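Local coordinates for protein putative methyltransferase (PDB 3LL7) that is of unconfirmed function but is probably a methyltransferase with a THUMP-like domain, a module linked in relatives to RNA binding, at residues P361-S366 with K389-T394; Q355-V360 with S381-G386; L342-P347 with L403-K408; N369-P374 with G399-L404. One frame throughout, in Å; residues are numbered along the deposited sequence.

Contact 1 (P361-S366 with K389-T394); sequences PQASIS and KTLMGT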
loop_
_atom_site.group_PDB
_atom_site.type_symbol
_atom_site.label_atom_id
_atom_site.label_comp_id
_atom_site.label_asym_id
_atom_site.label_seq_id
_atom_site.Cartn_x
_atom_site.Cartn_y
_atom_site.Cartn_z
ATOM N N PRO A 361 -29.842 17.887 6.028
ATOM C CA PRO A 361 -30.729 16.714 6.110
ATOM C C PRO A 361 -29.998 15.381 6.306
ATOM O O PRO A 361 -30.568 14.439 6.865
ATOM C CB PRO A 361 -31.494 16.734 4.783
ATOM C CG PRO A 361 -30.760 17.615 3.895
ATOM C CD PRO A 361 -29.880 18.535 4.702
ATOM N N GLN A 362 -28.735 15.312 5.866
ATOM C CA GLN A 362 -27.927 14.093 5.938
ATOM C C GLN A 362 -26.482 14.505 5.623
ATOM O O GLN A 362 -26.272 15.554 4.997
ATOM C CB GLN A 362 -28.413 13.052 4.903
ATOM C CG GLN A 362 -28.383 13.604 3.464
ATOM C CD GLN A 362 -28.899 12.646 2.396
ATOM O OE1 GLN A 362 -28.899 11.415 2.551
ATOM N NE2 GLN A 362 -29.363 13.217 1.312
ATOM N N ALA A 363 -25.508 13.708 6.046
ATOM C CA ALA A 363 -24.097 14.043 5.811
ATOM C C ALA A 363 -23.149 12.893 6.067
ATOM O O ALA A 363 -23.435 12.019 6.852
ATOM C CB ALA A 363 -23.667 15.238 6.689
ATOM N N SER A 364 -21.994 12.931 5.405
ATOM C CA SER A 364 -20.839 12.147 5.811
ATOM C C SER A 364 -20.270 12.845 7.035
ATOM O O SER A 364 -20.452 14.043 7.191
ATOM C CB SER A 364 -19.778 12.156 4.694
ATOM O OG SER A 364 -20.330 11.522 3.536
ATOM N N ILE A 365 -19.630 12.087 7.920
ATOM C CA ILE A 365 -19.020 12.684 9.133
ATOM C C ILE A 365 -17.555 12.293 9.224
ATOM O O ILE A 365 -17.210 11.095 9.070
ATOM C CB ILE A 365 -19.762 12.261 10.400
ATOM C CG1 ILE A 365 -21.188 12.860 10.341
ATOM C CG2 ILE A 365 -18.987 12.727 11.706
ATOM C CD1 ILE A 365 -22.170 12.268 11.392
ATOM N N SER A 366 -16.715 13.299 9.481
ATOM C CA SER A 366 -15.286 13.076 9.695
ATOM C C SER A 366 -14.861 13.809 10.962
ATOM O O SER A 366 -15.563 14.723 11.438
ATOM C CB SER A 366 -14.474 13.567 8.470
ATOM O OG SER A 366 -14.673 12.692 7.353
ATOM N N LYS A 389 -22.771 16.538 1.492
ATOM C CA LYS A 389 -22.152 17.390 2.507
ATOM C C LYS A 389 -21.375 16.558 3.519
ATOM O O LYS A 389 -21.643 15.366 3.700
ATOM C CB LYS A 389 -23.225 18.189 3.266
ATOM C CG LYS A 389 -24.214 18.999 2.407
ATOM C CD LYS A 389 -23.547 20.082 1.602
ATOM C CE LYS A 389 -24.571 20.939 0.812
ATOM N NZ LYS A 389 -25.324 21.903 1.665
ATOM N N THR A 390 -20.456 17.204 4.222
ATOM C CA THR A 390 -19.686 16.576 5.289
ATOM C C THR A 390 -19.757 17.437 6.542
ATOM O O THR A 390 -19.602 18.659 6.462
ATOM C CB THR A 390 -18.223 16.419 4.874
ATOM O OG1 THR A 390 -18.158 15.522 3.764
ATOM C CG2 THR A 390 -17.341 15.861 6.021
ATOM N N LEU A 391 -19.982 16.788 7.698
ATOM C CA LEU A 391 -19.826 17.457 8.994
ATOM C C LEU A 391 -18.474 17.028 9.531
ATOM O O LEU A 391 -18.191 15.826 9.586
ATOM C CB LEU A 391 -20.949 17.062 9.948
ATOM C CG LEU A 391 -22.266 17.826 9.842
ATOM C CD1 LEU A 391 -23.394 17.060 10.609
ATOM C CD2 LEU A 391 -22.028 19.258 10.407
HETATM N N MSE A 392 -17.637 18.001 9.884
HETATM C CA MSE A 392 -16.253 17.744 10.297
HETATM C C MSE A 392 -16.042 18.232 11.728
HETATM O O MSE A 392 -16.179 19.428 12.031
HETATM C CB MSE A 392 -15.256 18.463 9.341
HETATM C CG MSE A 392 -13.794 18.471 9.858
HETATM SE SE MSE A 392 -12.939 16.760 9.614
HETATM C CE MSE A 392 -12.836 16.721 7.698
ATOM N N GLY A 393 -15.684 17.338 12.629
ATOM C CA GLY A 393 -15.375 17.788 14.005
ATOM C C GLY A 393 -13.880 18.052 14.087
ATOM O O GLY A 393 -13.098 17.214 13.680
ATOM N N THR A 394 -13.492 19.197 14.632
ATOM C CA THR A 394 -12.081 19.559 14.702
ATOM C C THR A 394 -11.871 20.597 15.795
ATOM O O THR A 394 -12.831 20.949 16.502
ATOM C CB THR A 394 -11.556 20.010 13.304
ATOM O OG1 THR A 394 -10.110 20.090 13.307
ATOM C CG2 THR A 394 -12.162 21.334 12.878
HETATM O O HOH W 1 -25.344 15.860 2.551
HETATM O O HOH W 2 -21.188 13.455 1.975
#

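Contact 2 (Q355-V360 with S381-G386); sequences QLRKVV and SKMADG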
loop_
_atom_site.group_PDB
_atom_site.type_symbol
_atom_site.label_atom_id
_atom_site.label_comp_id
_atom_site.label_asym_id
_atom_site.label_seq_id
_atom_site.Cartn_x
_atom_site.Cartn_y
_atom_site.Cartn_z
ATOM N N GLN A 355 -29.097 19.243 17.892
ATOM C CA GLN A 355 -29.575 20.277 16.990
ATOM C C GLN A 355 -29.090 20.102 15.577
ATOM O O GLN A 355 -29.566 20.797 14.674
ATOM C CB GLN A 355 -29.149 21.653 17.477
ATOM C CG GLN A 355 -29.808 22.076 18.767
ATOM C CD GLN A 355 -29.558 23.534 19.047
ATOM O OE1 GLN A 355 -29.967 24.415 18.274
ATOM N NE2 GLN A 355 -28.843 23.807 20.137
ATOM N N LEU A 356 -28.124 19.192 15.346
ATOM C CA LEU A 356 -27.518 19.128 14.016
ATOM C C LEU A 356 -28.409 18.737 12.890
ATOM O O LEU A 356 -28.177 19.170 11.753
ATOM C CB LEU A 356 -26.261 18.212 13.995
ATOM C CG LEU A 356 -25.098 18.663 14.839
ATOM C CD1 LEU A 356 -23.991 17.572 14.675
ATOM C CD2 LEU A 356 -24.572 20.054 14.410
ATOM N N ARG A 357 -29.471 17.976 13.163
ATOM C CA ARG A 357 -30.416 17.650 12.099
ATOM C C ARG A 357 -31.097 18.908 11.563
ATOM O O ARG A 357 -31.652 18.892 10.467
ATOM C CB ARG A 357 -31.465 16.648 12.573
ATOM C CG ARG A 357 -30.951 15.210 12.705
ATOM C CD ARG A 357 -31.982 14.403 13.467
ATOM N NE ARG A 357 -32.000 14.955 14.813
ATOM C CZ ARG A 357 -32.891 14.712 15.767
ATOM N NH1 ARG A 357 -33.878 13.856 15.581
ATOM N NH2 ARG A 357 -32.749 15.338 16.945
ATOM N N LYS A 358 -31.058 20.000 12.320
ATOM C CA LYS A 358 -31.627 21.252 11.807
ATOM C C LYS A 358 -30.781 21.856 10.684
ATOM O O LYS A 358 -31.319 22.528 9.808
ATOM C CB LYS A 358 -31.759 22.298 12.919
ATOM C CG LYS A 358 -32.720 21.871 14.030
ATOM C CD LYS A 358 -33.033 23.012 14.946
ATOM C CE LYS A 358 -31.819 23.680 15.516
ATOM N NZ LYS A 358 -32.297 24.957 16.182
ATOM N N VAL A 359 -29.479 21.610 10.705
ATOM C CA VAL A 359 -28.599 22.304 9.766
ATOM C C VAL A 359 -28.456 21.638 8.405
ATOM O O VAL A 359 -28.263 22.323 7.403
ATOM C CB VAL A 359 -27.242 22.618 10.361
ATOM C CG1 VAL A 359 -27.435 23.468 11.595
ATOM C CG2 VAL A 359 -26.426 21.350 10.653
ATOM N N VAL A 360 -28.565 20.314 8.378
ATOM C CA VAL A 360 -28.403 19.568 7.138
ATOM C C VAL A 360 -29.254 18.290 7.172
ATOM O O VAL A 360 -29.384 17.688 8.229
ATOM C CB VAL A 360 -26.893 19.297 6.892
ATOM C CG1 VAL A 360 -26.313 18.348 7.920
ATOM C CG2 VAL A 360 -26.628 18.900 5.432
ATOM N N SER A 381 -26.071 12.676 17.285
ATOM C CA SER A 381 -26.851 13.685 16.534
ATOM C C SER A 381 -28.037 13.102 15.744
ATOM O O SER A 381 -28.883 13.861 15.265
ATOM C CB SER A 381 -25.944 14.464 15.578
ATOM O OG SER A 381 -25.385 13.605 14.593
ATOM N N LYS A 382 -28.102 11.779 15.628
ATOM C CA LYS A 382 -29.109 11.078 14.804
ATOM C C LYS A 382 -29.047 11.484 13.331
ATOM O O LYS A 382 -30.055 11.506 12.631
ATOM C CB LYS A 382 -30.520 11.227 15.413
ATOM C CG LYS A 382 -30.595 10.602 16.848
ATOM C CD LYS A 382 -31.924 10.875 17.592
ATOM C CE LYS A 382 -33.118 10.608 16.748
ATOM N NZ LYS A 382 -33.233 9.162 16.397
HETATM N N MSE A 383 -27.836 11.746 12.846
HETATM C CA MSE A 383 -27.667 12.289 11.506
HETATM C C MSE A 383 -27.728 11.169 10.478
HETATM O O MSE A 383 -26.995 10.197 10.555
HETATM C CB MSE A 383 -26.321 13.023 11.428
HETATM C CG MSE A 383 -25.980 13.536 10.066
HETATM SE SE MSE A 383 -27.244 14.879 9.493
HETATM C CE MSE A 383 -27.147 16.081 11.007
ATOM N N ALA A 384 -28.606 11.297 9.501
ATOM C CA ALA A 384 -28.649 10.316 8.413
ATOM C C ALA A 384 -27.356 10.396 7.603
ATOM O O ALA A 384 -26.791 11.486 7.462
ATOM C CB ALA A 384 -29.836 10.613 7.524
ATOM N N ASP A 385 -26.897 9.260 7.083
ATOM C CA ASP A 385 -25.747 9.263 6.200
ATOM C C ASP A 385 -26.199 9.557 4.780
ATOM O O ASP A 385 -27.405 9.633 4.504
ATOM C CB ASP A 385 -24.977 7.945 6.275
ATOM C CG ASP A 385 -25.806 6.769 5.850
ATOM O OD1 ASP A 385 -26.967 6.988 5.437
ATOM O OD2 ASP A 385 -25.299 5.629 5.934
ATOM N N GLY A 386 -25.228 9.737 3.893
ATOM C CA GLY A 386 -25.507 10.033 2.506
ATOM C C GLY A 386 -25.466 11.520 2.235
ATOM O O GLY A 386 -25.164 12.343 3.127
#

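Contact 3 (L342-P347 with L403-K408); sequences LEEIIP and LLLLRK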
loop_
_atom_site.group_PDB
_atom_site.type_symbol
_atom_site.label_atom_id
_atom_site.label_comp_id
_atom_site.label_asym_id
_atom_site.label_seq_id
_atom_site.Cartn_x
_atom_site.Cartn_y
_atom_site.Cartn_z
ATOM N N LEU A 342 -16.341 25.839 2.823
ATOM C CA LEU A 342 -16.944 25.995 4.162
ATOM C C LEU A 342 -18.363 26.589 4.026
ATOM O O LEU A 342 -18.529 27.641 3.410
ATOM C CB LEU A 342 -16.102 26.940 5.016
ATOM C CG LEU A 342 -16.806 26.960 6.389
ATOM C CD1 LEU A 342 -16.350 25.895 7.425
ATOM C CD2 LEU A 342 -17.040 28.321 6.974
ATOM N N GLU A 343 -19.360 25.923 4.602
ATOM C CA GLU A 343 -20.762 26.465 4.596
ATOM C C GLU A 343 -21.157 27.053 5.943
ATOM O O GLU A 343 -21.743 28.141 5.993
ATOM C CB GLU A 343 -21.780 25.398 4.183
ATOM C CG GLU A 343 -21.523 24.867 2.787
ATOM C CD GLU A 343 -22.684 24.094 2.183
ATOM O OE1 GLU A 343 -23.535 23.526 2.923
ATOM O OE2 GLU A 343 -22.725 24.043 0.932
ATOM N N GLU A 344 -20.878 26.315 7.013
ATOM C CA GLU A 344 -21.127 26.780 8.400
ATOM C C GLU A 344 -20.024 26.327 9.343
ATOM O O GLU A 344 -19.431 25.242 9.173
ATOM C CB GLU A 344 -22.461 26.255 8.964
ATOM C CG GLU A 344 -23.726 26.557 8.147
ATOM C CD GLU A 344 -24.086 28.052 8.080
ATOM O OE1 GLU A 344 -23.725 28.841 8.994
ATOM O OE2 GLU A 344 -24.736 28.444 7.090
ATOM N N ILE A 345 -19.794 27.132 10.381
ATOM C CA ILE A 345 -18.930 26.736 11.490
ATOM C C ILE A 345 -19.730 26.892 12.779
ATOM O O ILE A 345 -20.339 27.960 13.050
ATOM C CB ILE A 345 -17.551 27.486 11.532
ATOM C CG1 ILE A 345 -16.754 27.099 12.798
ATOM C CG2 ILE A 345 -17.751 29.005 11.430
ATOM C CD1 ILE A 345 -15.207 27.425 12.728
ATOM N N ILE A 346 -19.772 25.804 13.537
ATOM C CA ILE A 346 -20.609 25.701 14.741
ATOM C C ILE A 346 -19.752 25.417 15.981
ATOM O O ILE A 346 -19.082 24.388 16.028
ATOM C CB ILE A 346 -21.635 24.567 14.554
ATOM C CG1 ILE A 346 -22.466 24.826 13.280
ATOM C CG2 ILE A 346 -22.555 24.426 15.806
ATOM C CD1 ILE A 346 -23.297 23.603 12.875
ATOM N N PRO A 347 -19.772 26.320 16.988
ATOM C CA PRO A 347 -19.016 26.062 18.223
ATOM C C PRO A 347 -19.565 24.797 18.820
ATOM O O PRO A 347 -20.788 24.650 18.892
ATOM C CB PRO A 347 -19.378 27.250 19.118
ATOM C CG PRO A 347 -19.673 28.382 18.103
ATOM C CD PRO A 347 -20.464 27.628 17.041
ATOM N N LEU A 403 -17.688 22.250 14.902
ATOM C CA LEU A 403 -18.161 21.418 13.792
ATOM C C LEU A 403 -18.202 22.280 12.552
ATOM O O LEU A 403 -18.695 23.439 12.580
ATOM C CB LEU A 403 -19.595 20.867 14.078
ATOM C CG LEU A 403 -19.593 19.784 15.185
ATOM C CD1 LEU A 403 -21.012 19.518 15.702
ATOM C CD2 LEU A 403 -19.047 18.506 14.609
ATOM N N LEU A 404 -17.657 21.739 11.466
ATOM C CA LEU A 404 -17.744 22.431 10.164
ATOM C C LEU A 404 -18.711 21.695 9.273
ATOM O O LEU A 404 -18.634 20.464 9.135
ATOM C CB LEU A 404 -16.369 22.477 9.472
ATOM C CG LEU A 404 -15.135 22.872 10.318
ATOM C CD1 LEU A 404 -13.870 22.805 9.413
ATOM C CD2 LEU A 404 -15.341 24.300 10.876
ATOM N N LEU A 405 -19.604 22.464 8.654
ATOM C CA LEU A 405 -20.463 21.959 7.572
ATOM C C LEU A 405 -19.795 22.325 6.256
ATOM O O LEU A 405 -19.543 23.497 5.995
ATOM C CB LEU A 405 -21.881 22.562 7.654
ATOM C CG LEU A 405 -22.809 21.987 6.558
ATOM C CD1 LEU A 405 -23.012 20.472 6.849
ATOM C CD2 LEU A 405 -24.158 22.717 6.568
ATOM N N LEU A 406 -19.463 21.288 5.475
ATOM C CA LEU A 406 -18.616 21.408 4.274
ATOM C C LEU A 406 -19.338 20.829 3.069
ATOM O O LEU A 406 -20.073 19.863 3.210
ATOM C CB LEU A 406 -17.310 20.597 4.489
ATOM C CG LEU A 406 -16.493 20.966 5.744
ATOM C CD1 LEU A 406 -15.305 20.024 5.877
ATOM C CD2 LEU A 406 -16.051 22.426 5.646
ATOM N N ARG A 407 -19.127 21.401 1.888
ATOM C CA ARG A 407 -19.461 20.723 0.635
ATOM C C ARG A 407 -18.180 20.534 -0.190
ATOM O O ARG A 407 -17.237 21.270 -0.009
ATOM C CB ARG A 407 -20.532 21.487 -0.160
ATOM C CG ARG A 407 -20.089 22.772 -0.778
ATOM C CD ARG A 407 -21.147 23.272 -1.787
ATOM N NE ARG A 407 -20.632 24.450 -2.465
ATOM C CZ ARG A 407 -20.711 25.689 -1.985
ATOM N NH1 ARG A 407 -20.194 26.710 -2.677
ATOM N NH2 ARG A 407 -21.305 25.914 -0.812
ATOM N N LYS A 408 -18.143 19.550 -1.087
ATOM C CA LYS A 408 -16.985 19.372 -1.986
ATOM C C LYS A 408 -16.700 20.612 -2.826
ATOM O O LYS A 408 -17.618 21.286 -3.268
ATOM C CB LYS A 408 -17.201 18.209 -2.945
ATOM C CG LYS A 408 -17.471 16.896 -2.246
ATOM C CD LYS A 408 -18.150 15.970 -3.258
ATOM C CE LYS A 408 -18.470 14.618 -2.637
ATOM N NZ LYS A 408 -19.260 13.854 -3.639
#

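Contact 4 (N369-P374 with G399-L404); sequences NFPLSP and GKKVLL. With EDO (1,2-ethanediol), chain B; FMT (formic acid), chain J.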
loop_
_atom_site.group_PDB
_atom_site.type_symbol
_atom_site.label_atom_id
_atom_site.label_comp_id
_atom_site.label_asym_id
_atom_site.label_seq_id
_atom_site.Cartn_x
_atom_site.Cartn_y
_atom_site.Cartn_z
ATOM N N ASN A 369 -9.046 15.677 15.245
ATOM C CA ASN A 369 -8.799 16.235 16.583
ATOM C C ASN A 369 -10.109 16.715 17.225
ATOM O O ASN A 369 -10.491 17.897 17.136
ATOM C CB ASN A 369 -7.717 17.325 16.532
ATOM C CG ASN A 369 -7.269 17.772 17.901
ATOM O OD1 ASN A 369 -7.527 17.091 18.905
ATOM N ND2 ASN A 369 -6.596 18.923 17.965
ATOM N N PHE A 370 -10.820 15.761 17.830
ATOM C CA PHE A 370 -12.181 15.999 18.290
ATOM C C PHE A 370 -12.485 14.944 19.370
ATOM O O PHE A 370 -12.004 13.804 19.253
ATOM C CB PHE A 370 -13.163 15.875 17.111
ATOM C CG PHE A 370 -14.492 16.504 17.364
ATOM C CD1 PHE A 370 -14.620 17.879 17.451
ATOM C CD2 PHE A 370 -15.627 15.690 17.559
ATOM C CE1 PHE A 370 -15.890 18.457 17.726
ATOM C CE2 PHE A 370 -16.883 16.247 17.815
ATOM C CZ PHE A 370 -17.003 17.627 17.909
ATOM N N PRO A 371 -13.296 15.303 20.383
ATOM C CA PRO A 371 -13.447 14.354 21.514
ATOM C C PRO A 371 -14.375 13.160 21.216
ATOM O O PRO A 371 -14.411 12.200 22.017
ATOM C CB PRO A 371 -14.017 15.230 22.625
ATOM C CG PRO A 371 -14.803 16.296 21.888
ATOM C CD PRO A 371 -13.839 16.629 20.731
ATOM N N LEU A 372 -15.130 13.230 20.119
ATOM C CA LEU A 372 -15.999 12.104 19.722
ATOM C C LEU A 372 -15.442 11.450 18.463
ATOM O O LEU A 372 -14.797 12.128 17.664
ATOM C CB LEU A 372 -17.417 12.598 19.429
ATOM C CG LEU A 372 -18.134 13.294 20.621
ATOM C CD1 LEU A 372 -19.465 13.830 20.145
ATOM C CD2 LEU A 372 -18.288 12.360 21.810
ATOM N N SER A 373 -15.708 10.158 18.263
ATOM C CA SER A 373 -15.390 9.540 16.978
ATOM C C SER A 373 -16.503 9.901 15.991
ATOM O O SER A 373 -17.566 10.358 16.397
ATOM C CB SER A 373 -15.327 8.024 17.112
ATOM O OG SER A 373 -16.602 7.529 17.501
ATOM N N PRO A 374 -16.267 9.684 14.690
ATOM C CA PRO A 374 -17.331 9.962 13.749
ATOM C C PRO A 374 -18.620 9.178 14.032
ATOM O O PRO A 374 -19.734 9.710 13.864
ATOM C CB PRO A 374 -16.699 9.562 12.388
ATOM C CG PRO A 374 -15.290 9.824 12.558
ATOM C CD PRO A 374 -14.968 9.456 14.016
ATOM N N GLY A 399 -7.798 26.035 20.814
ATOM C CA GLY A 399 -8.343 24.869 21.504
ATOM C C GLY A 399 -9.858 24.736 21.410
ATOM O O GLY A 399 -10.425 23.782 21.965
ATOM N N LYS A 400 -10.538 25.687 20.758
ATOM C CA LYS A 400 -12.003 25.605 20.678
ATOM C C LYS A 400 -12.424 24.496 19.719
ATOM O O LYS A 400 -11.953 24.419 18.589
ATOM C CB LYS A 400 -12.638 26.924 20.244
ATOM C CG LYS A 400 -12.481 28.060 21.283
ATOM C CD LYS A 400 -13.158 29.332 20.752
ATOM C CE LYS A 400 -13.204 30.427 21.792
ATOM N NZ LYS A 400 -11.826 30.872 22.119
ATOM N N LYS A 401 -13.328 23.639 20.197
ATOM C CA LYS A 401 -13.838 22.567 19.390
ATOM C C LYS A 401 -14.980 23.110 18.572
ATOM O O LYS A 401 -15.853 23.851 19.104
ATOM C CB LYS A 401 -14.359 21.423 20.306
ATOM C CG LYS A 401 -13.336 20.869 21.352
ATOM C CD LYS A 401 -12.132 20.147 20.700
ATOM C CE LYS A 401 -10.917 19.921 21.675
ATOM N NZ LYS A 401 -9.741 19.142 21.048
ATOM N N VAL A 402 -15.027 22.687 17.309
ATOM C CA VAL A 402 -16.033 23.184 16.367
ATOM C C VAL A 402 -16.511 22.052 15.494
ATOM O O VAL A 402 -15.810 21.043 15.326
ATOM C CB VAL A 402 -15.448 24.314 15.443
ATOM C CG1 VAL A 402 -15.055 25.539 16.281
ATOM C CG2 VAL A 402 -14.225 23.814 14.602
ATOM N N LEU A 403 -17.688 22.250 14.902
ATOM C CA LEU A 403 -18.161 21.418 13.792
ATOM C C LEU A 403 -18.202 22.280 12.552
ATOM O O LEU A 403 -18.695 23.439 12.580
ATOM C CB LEU A 403 -19.595 20.867 14.078
ATOM C CG LEU A 403 -19.593 19.784 15.185
ATOM C CD1 LEU A 403 -21.012 19.518 15.702
ATOM C CD2 LEU A 403 -19.047 18.506 14.609
ATOM N N LEU A 404 -17.657 21.739 11.466
ATOM C CA LEU A 404 -17.744 22.431 10.164
ATOM C C LEU A 404 -18.711 21.695 9.273
ATOM O O LEU A 404 -18.634 20.464 9.135
ATOM C CB LEU A 404 -16.369 22.477 9.472
ATOM C CG LEU A 404 -15.135 22.872 10.318
ATOM C CD1 LEU A 404 -13.870 22.805 9.413
ATOM C CD2 LEU A 404 -15.341 24.300 10.876
HETATM C C1 EDO B . -8.812 12.034 15.743
HETATM O O1 EDO B . -8.262 12.884 14.746
HETATM C C2 EDO B . -9.855 12.802 16.540
HETATM O O2 EDO B . -9.376 13.039 17.856
HETATM C C FMT J . -5.473 19.279 21.392
HETATM O O1 FMT J . -6.535 19.740 20.964
HETATM O O2 FMT J . -4.843 18.366 20.853
#

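Contact 1 (P361-S366 with K389-T394)
Ser364 and Leu391 are joined by a short backbone bond, Leu391 N to Ser364 O at 2.8 Å, and it is one of four that zip 361-366 to 389-394 as parallel strands. Ser364 N gives to Lys389 O, Ser366 N to Leu391 O and Gly393 N to Ser366 O, so the chain at Ser364 and Ser366 both gives and accepts, as parallel pairing requires. CA-H groups join in: Thr390 CA lies 3.3 Å from Ser364 O. Side chains then sort to two faces. On one, the bent selenomethionine Met392 (chi2 77°, chi3 68°) curls back over its neighbour, bringing CE to 3.6 Å from Ser366 CB, while Thr390 OG1 stands 3.8 Å from Ser364 CB. On the other, Ile365 CG1 rests 4.2 Å from Leu391 CB. Ala363 CB, pointing at 389-394, approaches Leu391 CG. Around Gln362 and Lys389 two waters supplement the direct bonds. One molecule donates a hydrogen bond to Gln362 O and accepts one from Lys389 N; a second accepts from Ser364 OG and gives to Lys389 O at 2.6 Å, making Lys389 O an acceptor for both Ser364 N and water. Farther out, helix 374-381 packs on Ile365 through Pro374, Leu377 and Arg378, and Arg378 also bonds to Ala363 O. The Lys389 side chain leads away from 361-366 to a salt bridge with Glu343. This is the strand pair of a beta-alpha-beta unit, and its chemistry implies a division of labour: backbone bonds fix the register, waters bridge the chains near Lys389, and the side chains add mainly apolar contact.

Contact 2 (Q355-V360 with S381-G386)
Ser381, the last residue of helix 374-381, meets the helix-like bend of 355-359 through its CB, which lies 3.8 Å from Leu356 CD1. Its hydroxyl faces its own helix instead, bonding to Leu377 O, while its carbonyl oxygen sits close to the Arg357 side chain without a hydrogen bond forming. Lys382 comes next and leaves the helix with positive phi (59°). Its CB lies over one face of the Arg357 guanidinium, toward the rim, 3.8 Å above the plane, and its CE approaches Arg357 NH1 at 3.5 Å. The aliphatic part of the lysine thus does the touching, and the charged ends stay apart, Arg357 NH1 to Lys382 NZ 4.8 Å; Arg357 NH2 is held by Lys354 O. Met383, a selenomethionine, turns its end in toward 355-360. Bent at chi2 and chi3, it brings CE to 3.3 Å from Leu356 O and 3.8 Å from Leu356 CB, and it crosses Val360 at about a right angle, Val360 CG1 to Met383 CE 3.9 Å. Leu391 of strand 389-395 borders both Leu356 and Met383. The arrangement is loop-to-loop packing over one face of the THUMP-like domain's sheet, where the exit of the beta-alpha-beta helix meets the turn preceding strand 364-368.

Contact 3 (L342-P347 with L403-K408)
Glu343 and Arg407 form a salt bridge, Arg407 NH2 to Glu343 OE2 at 2.9 Å, with a nearly straight N-H...O angle of 165°. The oxygen lies in the guanidinium plane, at its edge, and is approached from the anti side of the carboxylate; the two flat groups are turned 54° apart. OE1 of the same carboxylate pairs with Lys389 of strand 389-395, which lies beyond strand 401-408, so one glutamate serves two cations. The backbone bonds come next. Leu405 O takes two donors, Glu343 N at 2.8 Å and Glu344 N at 3.3 Å, the signature of a classic beta bulge in which both glutamates face Leu405. Beyond it the antiparallel pairing is regular: Leu405 N returns a bond to Glu344 O, and Ile346 and Leu403 form a hydrogen-bonded pair, with Ile346 N to Leu403 O and Leu403 N to Ile346 O both 2.8 Å. Packing divides between the faces. On one, Leu404 CD2 nestles against Ile345 CD1 at 3.6 Å, the two side chains lying side by side and pointing the same way, while Leu342, with CG trans to its backbone N (chi1 -178°), sets CD1 3.9 Å from CD2 of both Leu404 and Leu406. On the other face Glu344 CB runs beside Leu405 CB. Glu343 OE1 comes 3.8 Å from Leu405 CD2. Ile290 adds cover to Leu342 and Ile345. Within the bulge Glu343 points its CB toward strand 401-408, which lets its carboxylate meet Arg407 there and Lys389 beyond; flanked by two cations, it is probably kept ionised.

Contact 4 (N369-P374 with G399-L404)
Phe370 and Lys401 bring a ring and a lysine chain together where the loop after strand 364-368 meets strand 401-408. Pro371 CD lies over one face of the Phe370 ring, 3.4 Å above its plane and toward the rim, and Leu372 O sits at the edge, in plane. Strand 401-408 approaches the ring obliquely: Val402 O is 3.5 Å from Phe370 CE1, and the Leu403 and Phe370 side chains cross at about a right angle, Leu403 CD2 to Phe370 CZ 4.0 Å. A chi1 of -162° swings the ring away from the backbone N and toward strand 401-408; Phe348 of a nearby loop meets it edge-to-face, and Leu377 of helix 374-381 also touches it. Lys401 slides past Pro371 in the opposite direction, Lys401 CD to Pro371 CD 3.9 Å, and ends near the amide of Asn369. Lys401 NZ is bonded to Thr395 OG1, and the Asn369 amide nitrogen to Ser323 OG. A formic acid, probably from the crystallisation liquor, bridges Asn369 ND2 and Lys401 NZ through its O1: Asn369 ND2 gives to it at 3.1 Å, whereas the bond from Lys401 NZ is weak. A 1,2-ethanediol of like origin is gripped by the loop backbone. Asn369 N gives to its O1 at 2.9 Å; its O2 accepts from Phe370 N and gives to Phe370 O. At the far end of the loop Ser373 is the N-cap of helix 374-381. The arrangement is that of a strand-to-helix connection in a beta-alpha-beta unit, its aromatic side chain packed against strand 401-408, two strands along the THUMP-like domain's sheet from 364-368.

How the contacts relate
Strand 337-347 comes first, and contact 3 closes the longest loop by pairing it with the final strand, 401-408. Nested within that loop are contact 2, which ties the helix-like bend at 355-359 to the exit of helix 374-381, and contact 1, which pairs strands 364-368 and 389-395. Contacts 1 and 2 cross, since their segments alternate, and meet directly where Ala363 bonds to Ala384. Contact 4 starts in the loop after strand 364-368, crosses both of them, and ends on the same strand as contact 3, sharing Leu403 and Leu404. Together they join four neighbouring strands of one mixed sheet to its crossover helix and loops.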